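Local coordinates for protein galactose mutarotase related enzyme (Lactobacillus casei, PDB 3Q1N) that probably binds a carbohydrate and may act as an isomerase of the aldose 1-epimerase (galactose mutarotase) family, at residues Y159-E164 against A216-A221; P237-W242 against I252-F257. All blocks are in the same frame, centred on the assembly; numbering follows the deposited sequence. Where two conformers were deposited one is given.

How the contacts relate
Two antiparallel strand pairs from different sheets of the galactose mutarotase-like fold pack against each other here, their centres about 11 Å apart. Contact 1 (159-164 with 216-221) is partly buried and has one polar, solvent-facing side; contact 2 (237-242 with 252-257) is a hairpin near the centre of the chain, buried for the most part, nine of its twelve residues fully so. Their apolar faces meet: Ala218 CB lies 3.4 Å from Leu239 CD2, while Leu161 reaches Ile241 and Leu220 reaches Val254. The other faces differ. Contact 1 turns threonines, Glu164 and Lys217 toward water and a nitrate, whereas contact 2 presents Trp242, Glu255 and Phe257 around a bound ethanediol.

Contact 1 of 2, residues Y159-E164 against A216-A221; sequences YDLTVE and AKATLA. With NO3 (nitrate ion), chain F; EDO (1,2-ethanediol), chain S.
Thr162 and Thr219 face each other as a hydrogen-bonded antiparallel pair, Thr219 N giving a nearly straight bond to Thr162 O (2.8 Å, 170°) and Thr162 N answering to Thr219 O. Equivalent pairs, Asp160 with Ala221 and Glu164 with Lys217, continue the ladder on both sides. At its end lies a classic beta bulge, because Ala216 and Lys217 both face Glu164. The carbonyl oxygen of Glu164 takes two N-H groups, Lys217 N almost in line with the C=O and Ala216 N (2.7 Å) tilted from the carbonyl plane.

The side chains of Thr162, Thr219, Glu164 and Lys217 share one face. With CG set between its backbone N and carbonyl carbon (chi1 69°) and the chain bent again at chi2, Glu164 lies alongside Lys217, and in the conformer given OE2 comes to 3.3 Å from Lys217 CG. The two charged ends do not meet; Lys217 NZ instead forms a salt bridge with Glu292. Thr219 OG1 donates to O1 of a nitrate (2.7 Å), probably from the crystallisation liquor, and is also hydrogen-bonded to Thr230 of the adjoining strand. In the Thr162 conformer given, a water joins its OG1 to Thr219 O.

On the other face, the CD1 methyl of Leu161 leans over the neighbouring backbone, 3.5 Å from Thr219 O, and Val163 CG1 rests on Ala218 CB. Leu220 CD1 meets Tyr159 CD2 at 4.0 Å, while the phenol OH is held by Gly149 N.

Strands 195-197 and 229-232 flank the pair within the larger antiparallel sheet, bonding to Leu161 and Ala218 respectively. The contact is therefore two-sided: strand 238-242 covers the aliphatic face at Leu161 and Ala218, while the other carries hydroxyls and charged groups beside water and nitrate.

Contact 2 of 2, residues P237-W242 against I252-F257; sequences PYLTIW and IAVEPF. With EDO (1,2-ethanediol), chain J.
Ile252, near the start of the second arm (251-258) of an antiparallel beta hairpin, lays its CG2 methyl beside that of Ile241 in the conformer given. Ala253 exchanges two backbone hydrogen bonds with Trp242 and sets its CB at the edge of the indole, near Trp242 CE3. Facing the other way, Val254 CG1 packs across Leu239 CD1 (4.0 Å). Glu255, paired with Thr240, brings its carboxylate obliquely to the root of the Trp242 side chain, OE2 lying 3.5 Å from Trp242 CB, with carboxylate and ring planes 56° apart. An ethanediol, probably from the crystallisation liquor, donates a hydrogen bond from O1 to Glu255 OE1 (2.7 Å), bonds to His143, and lays C2 over one indole face, a grouping consistent with a pocket. Trp242 CG is anti to its own N (chi1 173°), which carries the ring beside the diol; replacing this indole with an alanine is likely to leave the diol without that flat wall and Ala253 CB without its edge contact. Pro256 CG packs against Leu239 CD1. Phe257, bonded through its backbone to Tyr238, offers one ring face to Thr240, whose CB makes a CH-pi contact. The buried hydroxyl of Thr240 has no hydrogen-bonding partner in the model: OG1 sits 3.0 Å above the ring plane, toward the rim at Phe257 CE2.

Contact 1 of 2, residues Y159-E164 against A216-A221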
loop_
_atom_site.group_PDB
_atom_site.type_symbol
_atom_site.label_atom_id
_atom_site.label_comp_id
_atom_site.label_asym_id
_atom_site.label_seq_id
_atom_site.Cartn_x
_atom_site.Cartn_y
_atom_site.Cartn_z
ATOM N N TYR A 159 14.041 6.352 13.512
ATOM C CA TYR A 159 13.486 6.504 12.180
ATOM C C TYR A 159 12.387 7.552 12.194
ATOM O O TYR A 159 11.544 7.609 13.140
ATOM C CB TYR A 159 12.914 5.174 11.658
ATOM C CG TYR A 159 13.996 4.243 11.141
ATOM C CD1 TYR A 159 14.710 3.406 12.003
ATOM C CD2 TYR A 159 14.323 4.224 9.806
ATOM C CE1 TYR A 159 15.722 2.619 11.546
ATOM C CE2 TYR A 159 15.305 3.401 9.323
ATOM C CZ TYR A 159 16.012 2.603 10.193
ATOM O OH TYR A 159 17.008 1.766 9.755
ATOM N N ASP A 160 12.388 8.392 11.172
ATOM C CA ASP A 160 11.328 9.366 10.972
ATOM C C ASP A 160 10.830 9.221 9.551
ATOM O O ASP A 160 11.519 8.672 8.690
ATOM C CB ASP A 160 11.825 10.837 11.105
ATOM C CG ASP A 160 12.313 11.240 12.508
ATOM O OD1 ASP A 160 12.129 10.565 13.539
ATOM O OD2 ASP A 160 12.988 12.288 12.547
ATOM N N LEU A 161 9.592 9.663 9.323
ATOM C CA LEU A 161 9.087 9.924 8.005
ATOM C C LEU A 161 9.153 11.417 7.802
ATOM O O LEU A 161 8.663 12.179 8.628
ATOM C CB LEU A 161 7.641 9.454 7.880
ATOM C CG LEU A 161 7.148 9.371 6.450
ATOM C CD1 LEU A 161 7.771 8.186 5.778
ATOM C CD2 LEU A 161 5.601 9.271 6.410
ATOM N N THR A 162 9.787 11.837 6.716
ATOM C CA THR A 162 9.846 13.240 6.352
ATOM C C THR A 162 9.070 13.401 5.067
ATOM O O THR A 162 9.237 12.590 4.138
ATOM C CB THR A 162 11.302 13.731 6.200
ATOM O OG1 THR A 162 12.017 13.449 7.403
ATOM C CG2 THR A 162 11.362 15.222 5.947
ATOM N N VAL A 163 8.207 14.419 5.016
ATOM C CA VAL A 163 7.305 14.611 3.853
ATOM C C VAL A 163 7.421 15.985 3.232
ATOM O O VAL A 163 7.748 16.956 3.908
ATOM C CB VAL A 163 5.837 14.330 4.194
ATOM C CG1 VAL A 163 5.673 12.906 4.742
ATOM C CG2 VAL A 163 5.253 15.370 5.179
ATOM N N GLU A 164 7.164 16.052 1.933
ATOM C CA GLU A 164 7.066 17.335 1.253
ATOM C C GLU A 164 6.227 17.241 -0.006
ATOM O O GLU A 164 6.161 16.168 -0.614
ATOM C CB GLU A 164 8.463 17.871 0.918
ATOM C CG GLU A 164 9.234 17.122 -0.132
ATOM C CD GLU A 164 8.838 17.438 -1.598
ATOM O OE1 GLU A 164 8.282 18.519 -1.882
ATOM O OE2 GLU A 164 9.118 16.592 -2.471
ATOM N N ALA A 216 4.161 14.888 -1.957
ATOM C CA ALA A 216 4.738 14.358 -3.176
ATOM C C ALA A 216 5.809 13.327 -2.883
ATOM O O ALA A 216 5.939 12.363 -3.626
ATOM C CB ALA A 216 5.342 15.505 -3.984
ATOM N N LYS A 217 6.570 13.549 -1.811
ATOM C CA LYS A 217 7.642 12.643 -1.425
ATOM C C LYS A 217 7.615 12.385 0.056
ATOM O O LYS A 217 7.335 13.287 0.843
ATOM C CB LYS A 217 9.003 13.187 -1.837
ATOM C CG LYS A 217 9.123 13.366 -3.351
ATOM C CD LYS A 217 10.595 13.298 -3.747
ATOM C CE LYS A 217 10.796 13.613 -5.199
ATOM N NZ LYS A 217 12.212 13.421 -5.576
ATOM N N ALA A 218 7.855 11.133 0.418
ATOM C CA ALA A 218 7.887 10.718 1.822
ATOM C C ALA A 218 9.113 9.800 2.000
ATOM O O ALA A 218 9.243 8.767 1.317
ATOM C CB ALA A 218 6.606 9.994 2.196
ATOM N N THR A 219 10.029 10.232 2.866
ATOM C CA THR A 219 11.294 9.543 3.122
ATOM C C THR A 219 11.287 8.849 4.473
ATOM O O THR A 219 11.007 9.490 5.478
ATOM C CB THR A 219 12.491 10.517 3.030
ATOM O OG1 THR A 219 12.583 11.005 1.687
ATOM C CG2 THR A 219 13.784 9.862 3.416
ATOM N N LEU A 220 11.631 7.557 4.462
ATOM C CA LEU A 220 11.800 6.714 5.666
ATOM C C LEU A 220 13.316 6.592 5.865
ATOM O O LEU A 220 14.026 6.035 5.014
ATOM C CB LEU A 220 11.147 5.346 5.476
ATOM C CG LEU A 220 11.420 4.323 6.575
ATOM C CD1 LEU A 220 10.797 4.717 7.921
ATOM C CD2 LEU A 220 10.925 2.938 6.103
ATOM N N ALA A 221 13.807 7.165 6.958
ATOM C CA ALA A 221 15.237 7.244 7.196
ATOM C C ALA A 221 15.563 7.373 8.685
ATOM O O ALA A 221 14.761 7.907 9.461
ATOM C CB ALA A 221 15.816 8.452 6.470
HETATM N N NO3 F . 11.387 14.194 1.811
HETATM O O1 NO3 F . 11.261 13.211 0.845
HETATM O O2 NO3 F . 10.358 15.110 2.020
HETATM O O3 NO3 F . 12.553 14.287 2.577
HETATM C C1 EDO S . 5.639 12.455 -6.653
HETATM O O1 EDO S . 7.016 12.753 -6.284
HETATM C C2 EDO S . 5.496 11.135 -7.421
HETATM O O2 EDO S . 4.466 10.983 -8.390
HETATM O O HOH W 1 13.146 10.905 7.242
#

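Contact 2 of 2, residues P237-W242 against I252-F257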
loop_
_atom_site.group_PDB
_atom_site.type_symbol
_atom_site.label_atom_id
_atom_site.label_comp_id
_atom_site.label_asym_id
_atom_site.label_seq_id
_atom_site.Cartn_x
_atom_site.Cartn_y
_atom_site.Cartn_z
ATOM N N PRO A 237 -3.661 9.726 -2.749
ATOM C CA PRO A 237 -4.100 10.756 -1.807
ATOM C C PRO A 237 -3.687 10.505 -0.380
ATOM O O PRO A 237 -3.491 11.457 0.372
ATOM C CB PRO A 237 -5.625 10.777 -1.960
ATOM C CG PRO A 237 -5.977 9.464 -2.552
ATOM C CD PRO A 237 -4.785 9.060 -3.429
ATOM N N TYR A 238 -3.528 9.247 0.025
ATOM C CA TYR A 238 -3.210 8.973 1.447
ATOM C C TYR A 238 -1.986 8.064 1.548
ATOM O O TYR A 238 -1.585 7.445 0.557
ATOM C CB TYR A 238 -4.432 8.354 2.149
ATOM C CG TYR A 238 -5.707 9.098 1.861
ATOM C CD1 TYR A 238 -5.838 10.414 2.216
ATOM C CD2 TYR A 238 -6.761 8.489 1.158
ATOM C CE1 TYR A 238 -6.960 11.123 1.943
ATOM C CE2 TYR A 238 -7.933 9.220 0.891
ATOM C CZ TYR A 238 -8.006 10.523 1.327
ATOM O OH TYR A 238 -9.106 11.313 1.080
ATOM N N LEU A 239 -1.393 8.011 2.746
ATOM C CA LEU A 239 -0.147 7.302 2.985
ATOM C C LEU A 239 -0.183 6.752 4.379
ATOM O O LEU A 239 -0.327 7.532 5.332
ATOM C CB LEU A 239 1.069 8.233 2.820
ATOM C CG LEU A 239 2.435 7.525 2.846
ATOM C CD1 LEU A 239 2.598 6.554 1.666
ATOM C CD2 LEU A 239 3.587 8.586 2.853
ATOM N N THR A 240 -0.020 5.443 4.521
ATOM C CA THR A 240 -0.226 4.801 5.811
ATOM C C THR A 240 1.057 4.187 6.364
ATOM O O THR A 240 1.797 3.531 5.644
ATOM C CB THR A 240 -1.320 3.746 5.709
ATOM O OG1 THR A 240 -2.547 4.408 5.365
ATOM C CG2 THR A 240 -1.517 2.995 7.016
ATOM N N ILE A 241 1.306 4.426 7.652
ATOM C CA ILE A 241 2.440 3.834 8.347
ATOM C C ILE A 241 1.906 2.772 9.305
ATOM O O ILE A 241 0.917 3.008 10.017
ATOM C CB ILE A 241 3.240 4.890 9.127
ATOM C CG1 ILE A 241 3.598 6.083 8.224
ATOM C CG2 ILE A 241 4.524 4.274 9.722
ATOM C CD1 ILE A 241 2.567 7.245 8.260
ATOM N N TRP A 242 2.547 1.609 9.311
ATOM C CA TRP A 242 2.108 0.443 10.124
ATOM C C TRP A 242 3.280 -0.441 10.517
ATOM O O TRP A 242 4.196 -0.643 9.747
ATOM C CB TRP A 242 1.069 -0.405 9.356
ATOM C CG TRP A 242 0.731 -1.665 10.056
ATOM C CD1 TRP A 242 -0.038 -1.817 11.187
ATOM C CD2 TRP A 242 1.206 -2.960 9.726
ATOM N NE1 TRP A 242 -0.077 -3.135 11.556
ATOM C CE2 TRP A 242 0.666 -3.860 10.667
ATOM C CE3 TRP A 242 2.021 -3.460 8.696
ATOM C CZ2 TRP A 242 0.929 -5.233 10.624
ATOM C CZ3 TRP A 242 2.255 -4.804 8.634
ATOM C CH2 TRP A 242 1.714 -5.687 9.608
ATOM N N ILE A 252 8.983 -1.409 9.157
ATOM C CA ILE A 252 7.917 -0.424 9.135
ATOM C C ILE A 252 7.388 -0.407 7.725
ATOM O O ILE A 252 8.185 -0.378 6.768
ATOM C CB ILE A 252 8.426 0.978 9.544
ATOM C CG1 ILE A 252 8.942 0.964 10.983
ATOM C CG2 ILE A 252 7.243 2.028 9.409
ATOM C CD1 ILE A 252 9.699 2.252 11.358
ATOM N N ALA A 253 6.049 -0.554 7.601
ATOM C CA ALA A 253 5.373 -0.418 6.329
ATOM C C ALA A 253 4.969 1.024 6.072
ATOM O O ALA A 253 4.508 1.731 6.974
ATOM C CB ALA A 253 4.131 -1.369 6.260
ATOM N N VAL A 254 5.120 1.447 4.815
ATOM C CA VAL A 254 4.779 2.804 4.385
ATOM C C VAL A 254 4.010 2.592 3.105
ATOM O O VAL A 254 4.576 2.159 2.099
ATOM C CB VAL A 254 6.029 3.708 4.200
ATOM C CG1 VAL A 254 5.551 5.161 3.904
ATOM C CG2 VAL A 254 6.944 3.666 5.469
ATOM N N GLU A 255 2.692 2.839 3.167
ATOM C CA GLU A 255 1.730 2.241 2.272
ATOM C C GLU A 255 0.927 3.268 1.490
ATOM O O GLU A 255 0.071 3.961 2.059
ATOM C CB GLU A 255 0.782 1.356 3.085
ATOM C CG GLU A 255 1.459 0.401 4.111
ATOM C CD GLU A 255 0.462 -0.235 5.054
ATOM O OE1 GLU A 255 -0.753 0.055 4.936
ATOM O OE2 GLU A 255 0.873 -1.021 5.942
ATOM N N PRO A 256 1.212 3.404 0.188
ATOM C CA PRO A 256 0.422 4.341 -0.598
ATOM C C PRO A 256 -1.030 3.853 -0.739
ATOM O O PRO A 256 -1.238 2.715 -1.166
ATOM C CB PRO A 256 1.157 4.373 -1.947
ATOM C CG PRO A 256 2.579 3.958 -1.649
ATOM C CD PRO A 256 2.394 2.913 -0.567
ATOM N N PHE A 257 -1.986 4.729 -0.423
ATOM C CA PHE A 257 -3.436 4.409 -0.447
ATOM C C PHE A 257 -4.183 5.333 -1.414
ATOM O O PHE A 257 -4.186 6.580 -1.239
ATOM C CB PHE A 257 -4.107 4.614 0.929
ATOM C CG PHE A 257 -3.957 3.472 1.952
ATOM C CD1 PHE A 257 -3.091 2.405 1.798
ATOM C CD2 PHE A 257 -4.695 3.540 3.111
ATOM C CE1 PHE A 257 -2.992 1.416 2.783
ATOM C CE2 PHE A 257 -4.594 2.561 4.071
ATOM C CZ PHE A 257 -3.760 1.515 3.926
HETATM C C1 EDO J . -1.943 -1.428 7.697
HETATM O O1 EDO J . -2.637 -1.183 6.459
HETATM C C2 EDO J . -2.382 -2.703 8.380
HETATM O O2 EDO J . -2.164 -3.860 7.541
#